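Local atomic coordinates of pyruvate kinase 1 (Trypanosoma brucei brucei, PDB entry 4KCT), a protein that catalyses the transfer of a phosphoryl group from phosphoenolpyruvate to ADP, yielding pyruvate and ATP, and also has an intrinsic decarboxylase activity. Residues S411-R425 / N433-A445. Residues are numbered along the deposited sequence; the frame is centred on the assembly and turned at random.
Sequences SKYRPNCPIICVTTR and NVTRSVVSVFYDA
R436 lies against R414 and P415 and illustrates how a long side chain can fasten a turn to the loop leading into a neighbouring strand. Its CB sits 3.7 Å from both R414 NH2 and S411 OG. The chain then runs fully extended from CG to NE, with CG trans to the backbone N (chi1 -176°), which lays CD over the centre of one face of the R414 guanidinium, 3.7 Å from R414 CZ. R414 NE and R436 NE are 4.4 Å apart; the salt bridge from R414 NH2 to D326 probably offsets the repulsion, while R414 NH1 is bonded to G324 O. The last torsion (chi4 -86°) turns the R436 guanidinium roughly across the chain, bringing NH2 to P415 O (3.1 Å, 167° at the hydrogen), which lies in its plane, and to a water shared with S411 OG and S437 OG. S411 OG, in turn, gives R436 O a 2.6 Å bond on a carbonyl lone pair. Beyond this end, strands 419-423 and 438-442 run parallel in a ladder of six backbone bonds, from I419 N–S437 O (2.9 Å) through Y443 N–T423 O (2.7 Å). Helix 426-431 joins them into a beta-alpha-beta unit of the alpha/beta domain, whose second strand is outermost in this chain's sheet.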
loop_
_atom_site.group_PDB
_atom_site.type_symbol
_atom_site.label_atom_id
_atom_site.label_comp_id
_atom_site.label_asym_id
_atom_site.label_seq_id
_atom_site.Cartn_x
_atom_site.Cartn_y
_atom_site.Cartn_z
ATOM N N SER A 411 -11.071 -4.780 -21.887
ATOM C CA SER A 411 -11.960 -5.276 -20.816
ATOM C C SER A 411 -11.180 -5.914 -19.661
ATOM O O SER A 411 -11.589 -5.834 -18.497
ATOM C CB SER A 411 -12.986 -6.283 -21.386
ATOM O OG SER A 411 -13.900 -6.693 -20.359
ATOM N N LYS A 412 -10.031 -6.509 -19.973
ATOM C CA LYS A 412 -9.211 -7.138 -18.945
ATOM C C LYS A 412 -8.900 -6.111 -17.823
ATOM O O LYS A 412 -8.794 -6.477 -16.641
ATOM C CB LYS A 412 -7.903 -7.644 -19.572
ATOM C CG LYS A 412 -6.824 -7.989 -18.575
ATOM C CD LYS A 412 -5.590 -8.566 -19.305
ATOM C CE LYS A 412 -4.549 -9.036 -18.286
ATOM N NZ LYS A 412 -3.371 -9.647 -18.962
ATOM N N TYR A 413 -8.737 -4.842 -18.198
ATOM C CA TYR A 413 -8.347 -3.805 -17.220
ATOM C C TYR A 413 -9.542 -3.104 -16.580
ATOM O O TYR A 413 -9.372 -2.242 -15.714
ATOM C CB TYR A 413 -7.352 -2.804 -17.834
ATOM C CG TYR A 413 -5.990 -3.433 -18.017
ATOM C CD1 TYR A 413 -5.142 -3.618 -16.904
ATOM C CD2 TYR A 413 -5.697 -4.148 -19.177
ATOM C CE1 TYR A 413 -3.927 -4.301 -17.030
ATOM C CE2 TYR A 413 -4.520 -4.894 -19.281
ATOM C CZ TYR A 413 -3.658 -4.982 -18.192
ATOM O OH TYR A 413 -2.514 -5.754 -18.281
ATOM N N ARG A 414 -10.742 -3.616 -16.861
ATOM C CA ARG A 414 -11.913 -3.295 -16.045
ATOM C C ARG A 414 -12.188 -1.768 -15.971
ATOM O O ARG A 414 -12.243 -1.200 -14.887
ATOM C CB ARG A 414 -11.738 -3.871 -14.627
ATOM C CG ARG A 414 -11.742 -5.424 -14.550
ATOM C CD ARG A 414 -12.692 -6.034 -15.555
ATOM N NE ARG A 414 -13.179 -7.381 -15.179
ATOM C CZ ARG A 414 -13.496 -8.335 -16.064
ATOM N NH1 ARG A 414 -14.110 -9.454 -15.654
ATOM N NH2 ARG A 414 -13.339 -8.114 -17.377
ATOM N N PRO A 415 -12.317 -1.099 -17.126
ATOM C CA PRO A 415 -12.796 0.281 -17.061
ATOM C C PRO A 415 -14.192 0.360 -16.419
ATOM O O PRO A 415 -14.904 -0.659 -16.343
ATOM C CB PRO A 415 -12.868 0.700 -18.547
ATOM C CG PRO A 415 -13.048 -0.579 -19.302
ATOM C CD PRO A 415 -12.232 -1.599 -18.512
ATOM N N ASN A 416 -14.611 1.567 -16.004
ATOM C CA ASN A 416 -15.943 1.698 -15.410
ATOM C C ASN A 416 -16.986 2.181 -16.441
ATOM O O ASN A 416 -18.099 2.525 -16.077
ATOM C CB ASN A 416 -15.917 2.602 -14.177
ATOM C CG ASN A 416 -15.575 4.030 -14.521
ATOM O OD1 ASN A 416 -15.566 4.395 -15.697
ATOM N ND2 ASN A 416 -15.437 4.883 -13.497
ATOM N N CYS A 417 -16.586 2.282 -17.707
ATOM C CA CYS A 417 -17.486 2.805 -18.765
ATOM C C CYS A 417 -17.670 1.731 -19.829
ATOM O O CYS A 417 -16.902 0.793 -19.865
ATOM C CB CYS A 417 -16.882 4.064 -19.411
ATOM S SG CYS A 417 -15.212 3.812 -20.085
ATOM N N PRO A 418 -18.583 1.961 -20.803
ATOM C CA PRO A 418 -18.742 1.021 -21.907
ATOM C C PRO A 418 -17.501 0.978 -22.818
ATOM O O PRO A 418 -16.782 1.995 -22.975
ATOM C CB PRO A 418 -19.940 1.586 -22.686
ATOM C CG PRO A 418 -20.697 2.380 -21.670
ATOM C CD PRO A 418 -19.651 2.982 -20.784
ATOM N N ILE A 419 -17.222 -0.191 -23.356
ATOM C CA ILE A 419 -16.196 -0.335 -24.388
ATOM C C ILE A 419 -16.892 -0.613 -25.720
ATOM O O ILE A 419 -17.401 -1.719 -25.959
ATOM C CB ILE A 419 -15.296 -1.528 -24.098
ATOM C CG1 ILE A 419 -14.662 -1.408 -22.710
ATOM C CG2 ILE A 419 -14.241 -1.704 -25.205
ATOM C CD1 ILE A 419 -13.997 -2.709 -22.278
ATOM N N ILE A 420 -16.981 0.410 -26.559
ATOM C CA ILE A 420 -17.538 0.232 -27.889
ATOM C C ILE A 420 -16.502 -0.399 -28.806
ATOM O O ILE A 420 -15.404 0.121 -28.946
ATOM C CB ILE A 420 -17.957 1.591 -28.479
ATOM C CG1 ILE A 420 -19.024 2.244 -27.566
ATOM C CG2 ILE A 420 -18.482 1.412 -29.906
ATOM C CD1 ILE A 420 -19.281 3.697 -27.894
ATOM N N CYS A 421 -16.825 -1.560 -29.371
ATOM C CA CYS A 421 -15.917 -2.223 -30.263
ATOM C C CYS A 421 -16.505 -2.188 -31.683
ATOM O O CYS A 421 -17.604 -2.745 -31.936
ATOM C CB CYS A 421 -15.704 -3.671 -29.835
ATOM S SG CYS A 421 -14.712 -4.620 -31.035
ATOM N N VAL A 422 -15.795 -1.533 -32.595
ATOM C CA VAL A 422 -16.143 -1.599 -34.013
ATOM C C VAL A 422 -15.374 -2.732 -34.668
ATOM O O VAL A 422 -14.119 -2.777 -34.614
ATOM C CB VAL A 422 -15.858 -0.276 -34.745
ATOM C CG1 VAL A 422 -16.257 -0.400 -36.221
ATOM C CG2 VAL A 422 -16.646 0.863 -34.091
ATOM N N THR A 423 -16.116 -3.701 -35.187
ATOM C CA THR A 423 -15.520 -4.893 -35.720
ATOM C C THR A 423 -15.941 -5.112 -37.169
ATOM O O THR A 423 -17.011 -4.681 -37.590
ATOM C CB THR A 423 -15.878 -6.142 -34.855
ATOM O OG1 THR A 423 -15.191 -7.283 -35.365
ATOM C CG2 THR A 423 -17.380 -6.406 -34.875
ATOM N N THR A 424 -15.128 -5.842 -37.914
ATOM C CA THR A 424 -15.463 -6.183 -39.299
ATOM C C THR A 424 -16.034 -7.603 -39.426
ATOM O O THR A 424 -16.255 -8.085 -40.541
ATOM C CB THR A 424 -14.206 -6.099 -40.180
ATOM O OG1 THR A 424 -13.169 -6.870 -39.567
ATOM C CG2 THR A 424 -13.735 -4.650 -40.287
ATOM N N ARG A 425 -16.253 -8.278 -38.297
ATOM C CA ARG A 425 -16.810 -9.630 -38.311
ATOM C C ARG A 425 -18.042 -9.766 -37.433
ATOM O O ARG A 425 -17.991 -9.511 -36.231
ATOM C CB ARG A 425 -15.769 -10.651 -37.871
ATOM C CG ARG A 425 -14.594 -10.777 -38.812
ATOM C CD ARG A 425 -13.600 -11.807 -38.305
ATOM N NE ARG A 425 -12.250 -11.426 -38.696
ATOM C CZ ARG A 425 -11.138 -11.947 -38.186
ATOM N NH1 ARG A 425 -11.194 -12.957 -37.317
ATOM N NH2 ARG A 425 -9.966 -11.472 -38.570
ATOM N N ASN A 433 -19.971 -10.930 -26.626
ATOM C CA ASN A 433 -21.063 -10.968 -25.633
ATOM C C ASN A 433 -20.689 -11.634 -24.314
ATOM O O ASN A 433 -21.424 -11.478 -23.308
ATOM C CB ASN A 433 -22.308 -11.694 -26.201
ATOM C CG ASN A 433 -23.180 -10.795 -27.066
ATOM O OD1 ASN A 433 -23.714 -9.815 -26.588
ATOM N ND2 ASN A 433 -23.460 -11.236 -28.284
ATOM N N VAL A 434 -19.614 -12.428 -24.285
ATOM C CA VAL A 434 -19.152 -12.939 -22.977
ATOM C C VAL A 434 -18.112 -12.063 -22.272
ATOM O O VAL A 434 -17.565 -12.456 -21.256
ATOM C CB VAL A 434 -18.673 -14.396 -23.013
ATOM C CG1 VAL A 434 -19.815 -15.322 -23.403
ATOM C CG2 VAL A 434 -17.500 -14.555 -23.980
ATOM N N THR A 435 -17.879 -10.859 -22.781
ATOM C CA THR A 435 -16.797 -10.049 -22.254
ATOM C C THR A 435 -17.329 -8.780 -21.625
ATOM O O THR A 435 -18.112 -8.048 -22.246
ATOM C CB THR A 435 -15.766 -9.739 -23.354
ATOM O OG1 THR A 435 -14.976 -10.922 -23.572
ATOM C CG2 THR A 435 -14.853 -8.619 -22.923
ATOM N N ARG A 436 -16.965 -8.554 -20.356
ATOM C CA ARG A 436 -17.544 -7.461 -19.582
ATOM C C ARG A 436 -17.412 -6.124 -20.333
ATOM O O ARG A 436 -16.310 -5.789 -20.814
ATOM C CB ARG A 436 -16.842 -7.376 -18.216
ATOM C CG ARG A 436 -17.422 -6.319 -17.259
ATOM C CD ARG A 436 -16.603 -6.305 -15.957
ATOM N NE ARG A 436 -17.080 -5.289 -15.019
ATOM C CZ ARG A 436 -16.692 -4.010 -15.027
ATOM N NH1 ARG A 436 -17.215 -3.166 -14.149
ATOM N NH2 ARG A 436 -15.779 -3.574 -15.904
ATOM N N SER A 437 -18.491 -5.317 -20.321
ATOM C CA SER A 437 -18.464 -3.878 -20.781
ATOM C C SER A 437 -18.597 -3.645 -22.283
ATOM O O SER A 437 -18.842 -2.525 -22.704
ATOM C CB SER A 437 -17.197 -3.155 -20.302
ATOM O OG SER A 437 -17.010 -3.358 -18.927
ATOM N N VAL A 438 -18.314 -4.662 -23.090
ATOM C CA VAL A 438 -18.159 -4.466 -24.535
ATOM C C VAL A 438 -19.515 -4.407 -25.200
ATOM O O VAL A 438 -20.435 -5.150 -24.812
ATOM C CB VAL A 438 -17.305 -5.584 -25.191
ATOM C CG1 VAL A 438 -17.274 -5.410 -26.701
ATOM C CG2 VAL A 438 -15.884 -5.519 -24.645
ATOM N N VAL A 439 -19.684 -3.407 -26.067
ATOM C CA VAL A 439 -20.867 -3.293 -26.910
ATOM C C VAL A 439 -20.368 -3.177 -28.355
ATOM O O VAL A 439 -19.526 -2.331 -28.647
ATOM C CB VAL A 439 -21.682 -2.028 -26.543
ATOM C CG1 VAL A 439 -22.894 -1.888 -27.460
ATOM C CG2 VAL A 439 -22.142 -2.102 -25.086
ATOM N N SER A 440 -20.833 -4.069 -29.231
ATOM C CA SER A 440 -20.253 -4.198 -30.576
ATOM C C SER A 440 -21.067 -3.527 -31.661
ATOM O O SER A 440 -22.308 -3.471 -31.585
ATOM C CB SER A 440 -20.059 -5.666 -30.919
ATOM O OG SER A 440 -19.045 -6.216 -30.096
ATOM N N VAL A 441 -20.365 -2.966 -32.647
ATOM C CA VAL A 441 -20.995 -2.415 -33.836
ATOM C C VAL A 441 -20.293 -2.998 -35.039
ATOM O O VAL A 441 -19.063 -3.022 -35.091
ATOM C CB VAL A 441 -20.836 -0.874 -33.916
ATOM C CG1 VAL A 441 -21.768 -0.314 -34.981
ATOM C CG2 VAL A 441 -21.143 -0.249 -32.584
ATOM N N PHE A 442 -21.064 -3.443 -36.020
ATOM C CA PHE A 442 -20.489 -4.083 -37.185
ATOM C C PHE A 442 -20.153 -3.058 -38.275
ATOM O O PHE A 442 -21.008 -2.262 -38.677
ATOM C CB PHE A 442 -21.465 -5.119 -37.722
ATOM C CG PHE A 442 -21.006 -5.792 -38.985
ATOM C CD1 PHE A 442 -19.816 -6.506 -39.013
ATOM C CD2 PHE A 442 -21.787 -5.733 -40.142
ATOM C CE1 PHE A 442 -19.425 -7.186 -40.170
ATOM C CE2 PHE A 442 -21.410 -6.405 -41.287
ATOM C CZ PHE A 442 -20.216 -7.117 -41.312
ATOM N N TYR A 443 -18.919 -3.097 -38.763
ATOM C CA TYR A 443 -18.516 -2.331 -39.950
ATOM C C TYR A 443 -18.422 -3.263 -41.138
ATOM O O TYR A 443 -17.603 -4.183 -41.148
ATOM C CB TYR A 443 -17.151 -1.651 -39.738
ATOM C CG TYR A 443 -16.632 -0.899 -40.994
ATOM C CD1 TYR A 443 -17.147 0.358 -41.343
ATOM C CD2 TYR A 443 -15.637 -1.444 -41.802
ATOM C CE1 TYR A 443 -16.726 1.027 -42.496
ATOM C CE2 TYR A 443 -15.198 -0.774 -42.962
ATOM C CZ TYR A 443 -15.732 0.483 -43.272
ATOM O OH TYR A 443 -15.306 1.177 -44.381
ATOM N N ASP A 444 -19.252 -3.012 -42.148
ATOM C CA ASP A 444 -19.289 -3.857 -43.337
ATOM C C ASP A 444 -18.278 -3.407 -44.400
ATOM O O ASP A 444 -18.574 -2.539 -45.216
ATOM C CB ASP A 444 -20.695 -3.851 -43.922
ATOM C CG ASP A 444 -20.896 -4.940 -44.968
ATOM O OD1 ASP A 444 -19.901 -5.374 -45.586
ATOM O OD2 ASP A 444 -22.043 -5.384 -45.131
ATOM N N ALA A 445 -17.094 -4.012 -44.395
ATOM C CA ALA A 445 -15.988 -3.511 -45.214
ATOM C C ALA A 445 -16.213 -3.819 -46.698
ATOM O O ALA A 445 -15.830 -3.033 -47.564
ATOM C CB ALA A 445 -14.663 -4.088 -44.744
HETATM O O HOH W 1 -14.501 -4.587 -18.237
HETATM O O HOH W 2 -17.548 -1.048 -17.768
HETATM O O HOH W 3 -16.466 -6.359 -42.825
#